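Local structure of tryptophan--tRNA ligase (3JXE) at residues Ile263-Ser268 with Gln344-Glu349. The protein catalyses the ATP-dependent attachment of L-tryptophan to tRNA(Trp), releasing AMP and diphosphate, as a class I aminoacyl-tRNA synthetase. Numbering follows the deposited sequence.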
loop_
_atom_site.group_PDB
_atom_site.type_symbol
_atom_site.label_atom_id
_atom_site.label_comp_id
_atom_site.label_asym_id
_atom_site.label_seq_id
_atom_site.Cartn_x
_atom_site.Cartn_y
_atom_site.Cartn_z
ATOM N N ILE B 263 -31.389 -6.065 -10.156
ATOM C CA ILE B 263 -32.086 -4.820 -9.859
ATOM C C ILE B 263 -31.103 -3.834 -9.240
ATOM O O ILE B 263 -30.735 -3.956 -8.068
ATOM C CB ILE B 263 -33.305 -5.029 -8.914
ATOM C CG1 ILE B 263 -34.251 -6.115 -9.448
ATOM C CG2 ILE B 263 -34.042 -3.710 -8.678
ATOM C CD1 ILE B 263 -34.899 -5.824 -10.805
ATOM N N TYR B 264 -30.671 -2.868 -10.044
ATOM C CA TYR B 264 -29.762 -1.828 -9.583
ATOM C C TYR B 264 -30.500 -0.801 -8.735
ATOM O O TYR B 264 -31.679 -0.525 -8.967
ATOM C CB TYR B 264 -29.086 -1.144 -10.771
ATOM C CG TYR B 264 -28.164 -2.051 -11.551
ATOM C CD1 TYR B 264 -28.616 -2.730 -12.683
ATOM C CD2 TYR B 264 -26.841 -2.235 -11.157
ATOM C CE1 TYR B 264 -27.769 -3.567 -13.405
ATOM C CE2 TYR B 264 -25.987 -3.068 -11.869
ATOM C CZ TYR B 264 -26.457 -3.731 -12.990
ATOM O OH TYR B 264 -25.611 -4.555 -13.694
ATOM N N LEU B 265 -29.798 -0.236 -7.754
ATOM C CA LEU B 265 -30.360 0.798 -6.884
ATOM C C LEU B 265 -30.711 2.062 -7.665
ATOM O O LEU B 265 -31.444 2.927 -7.180
ATOM C CB LEU B 265 -29.386 1.136 -5.753
ATOM C CG LEU B 265 -28.977 0.010 -4.802
ATOM C CD1 LEU B 265 -27.921 0.515 -3.841
ATOM C CD2 LEU B 265 -30.170 -0.563 -4.043
ATOM N N THR B 266 -30.189 2.144 -8.884
ATOM C CA THR B 266 -30.361 3.303 -9.742
ATOM C C THR B 266 -31.412 3.067 -10.844
ATOM O O THR B 266 -31.733 3.980 -11.606
ATOM C CB THR B 266 -28.997 3.738 -10.338
ATOM O OG1 THR B 266 -29.079 5.095 -10.789
ATOM C CG2 THR B 266 -28.563 2.826 -11.499
ATOM N N ASP B 267 -31.947 1.846 -10.907
ATOM C CA ASP B 267 -32.950 1.461 -11.911
ATOM C C ASP B 267 -34.249 2.257 -11.809
ATOM O O ASP B 267 -34.753 2.504 -10.712
ATOM C CB ASP B 267 -33.277 -0.034 -11.803
ATOM C CG ASP B 267 -32.359 -0.908 -12.642
ATOM O OD1 ASP B 267 -31.591 -0.374 -13.472
ATOM O OD2 ASP B 267 -32.420 -2.144 -12.474
ATOM N N SER B 268 -34.784 2.639 -12.968
ATOM C CA SER B 268 -36.064 3.345 -13.058
ATOM C C SER B 268 -37.242 2.381 -12.852
ATOM O O SER B 268 -37.059 1.161 -12.916
ATOM C CB SER B 268 -36.182 4.055 -14.411
ATOM O OG SER B 268 -36.416 3.131 -15.461
ATOM N N GLN B 344 -40.425 -1.083 -6.606
ATOM C CA GLN B 344 -40.587 0.309 -7.027
ATOM C C GLN B 344 -40.752 1.264 -5.849
ATOM O O GLN B 344 -40.243 2.384 -5.889
ATOM C CB GLN B 344 -41.758 0.451 -7.999
ATOM C CG GLN B 344 -41.433 0.007 -9.420
ATOM C CD GLN B 344 -42.653 -0.043 -10.321
ATOM O OE1 GLN B 344 -43.782 -0.196 -9.855
ATOM N NE2 GLN B 344 -42.428 0.074 -11.623
ATOM N N GLU B 345 -41.462 0.818 -4.811
ATOM C CA GLU B 345 -41.625 1.604 -3.585
ATOM C C GLU B 345 -40.274 1.891 -2.940
ATOM O O GLU B 345 -39.979 3.037 -2.590
ATOM C CB GLU B 345 -42.532 0.883 -2.584
ATOM C CG GLU B 345 -44.025 1.096 -2.802
ATOM C CD GLU B 345 -44.880 0.096 -2.033
ATOM O OE1 GLU B 345 -44.542 -0.218 -0.868
ATOM O OE2 GLU B 345 -45.894 -0.376 -2.596
ATOM N N PHE B 346 -39.463 0.843 -2.798
ATOM C CA PHE B 346 -38.127 0.954 -2.218
ATOM C C PHE B 346 -37.209 1.850 -3.048
ATOM O O PHE B 346 -36.540 2.729 -2.502
ATOM C CB PHE B 346 -37.494 -0.430 -2.033
ATOM C CG PHE B 346 -36.016 -0.385 -1.758
ATOM C CD1 PHE B 346 -35.099 -0.667 -2.766
ATOM C CD2 PHE B 346 -35.540 -0.041 -0.497
ATOM C CE1 PHE B 346 -33.729 -0.616 -2.521
ATOM C CE2 PHE B 346 -34.174 0.013 -0.241
ATOM C CZ PHE B 346 -33.267 -0.276 -1.255
ATOM N N LEU B 347 -37.179 1.616 -4.359
ATOM C CA LEU B 347 -36.297 2.355 -5.260
ATOM C C LEU B 347 -36.686 3.821 -5.410
ATOM O O LEU B 347 -35.815 4.680 -5.543
ATOM C CB LEU B 347 -36.207 1.674 -6.630
ATOM C CG LEU B 347 -35.411 0.367 -6.726
ATOM C CD1 LEU B 347 -35.358 -0.111 -8.162
ATOM C CD2 LEU B 347 -34.003 0.519 -6.171
ATOM N N LYS B 348 -37.988 4.101 -5.386
ATOM C CA LYS B 348 -38.479 5.479 -5.416
ATOM C C LYS B 348 -38.006 6.222 -4.169
ATOM O O LYS B 348 -37.534 7.358 -4.258
ATOM C CB LYS B 348 -40.009 5.519 -5.518
ATOM C CG LYS B 348 -40.595 6.915 -5.693
ATOM C CD LYS B 348 -42.114 6.878 -5.758
ATOM C CE LYS B 348 -42.696 8.283 -5.890
ATOM N NZ LYS B 348 -44.183 8.259 -6.052
ATOM N N GLU B 349 -38.125 5.558 -3.018
ATOM C CA GLU B 349 -37.695 6.117 -1.740
ATOM C C GLU B 349 -36.174 6.229 -1.647
ATOM O O GLU B 349 -35.659 7.230 -1.149
ATOM C CB GLU B 349 -38.254 5.299 -0.568
ATOM C CG GLU B 349 -38.158 5.990 0.799
ATOM C CD GLU B 349 -38.818 7.370 0.827
ATOM O OE1 GLU B 349 -39.985 7.494 0.386
ATOM O OE2 GLU B 349 -38.169 8.334 1.296
#
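Asp267 OD2 is gripped twice: it accepts the backbone N-H of Tyr264, Tyr264 N to Asp267 OD2 3.1 Å, and forms a salt bridge with Lys275 from helix 269-277. The Tyr264 donor stands well above the carboxylate plane, 70° out of it. With Asp267 N bonded back to Tyr264 O, this fixes a type I beta turn, and the carbonyl oxygens of Tyr264, Leu265 and Asp267 meet Leu347 of the helix running through 344-349. Leu347 splits its two methyls over the turn. Leu347 CD1 lies 3.7 Å from Asp267 O, an oxygen that also accepts a hydrogen bond from Gln351 NE2, one helical turn after Leu347. The same Leu347 CD1 meets Ile263 CG2 at 3.9 Å. Leu347 CD2 rests 3.7 Å from Leu265 O. Cutting Leu347 back to an alanine would probably open a gap between helix and turn and cost Ile263 CG2 its methyl neighbour, though Ile263 also packs on Ile343. The loop carrying the turn follows the KMSKS motif of the class I Rossmann-fold catalytic domain and is held between helix 332-367 and the HIGH region, where Ile88 and Met86 make backbone hydrogen bonds to Ile263 and Leu265; the Leu265 side chain is about 10 Å from the bound tryptophanyl-5'AMP. Beside Leu347, Phe346 has CG anti to its backbone N (chi1 166°), which swings the ring along the helix to Leu265. The ring presents an edge there: Leu265 CD2 lies near the ring plane, 3.9 Å from Phe346 CE1.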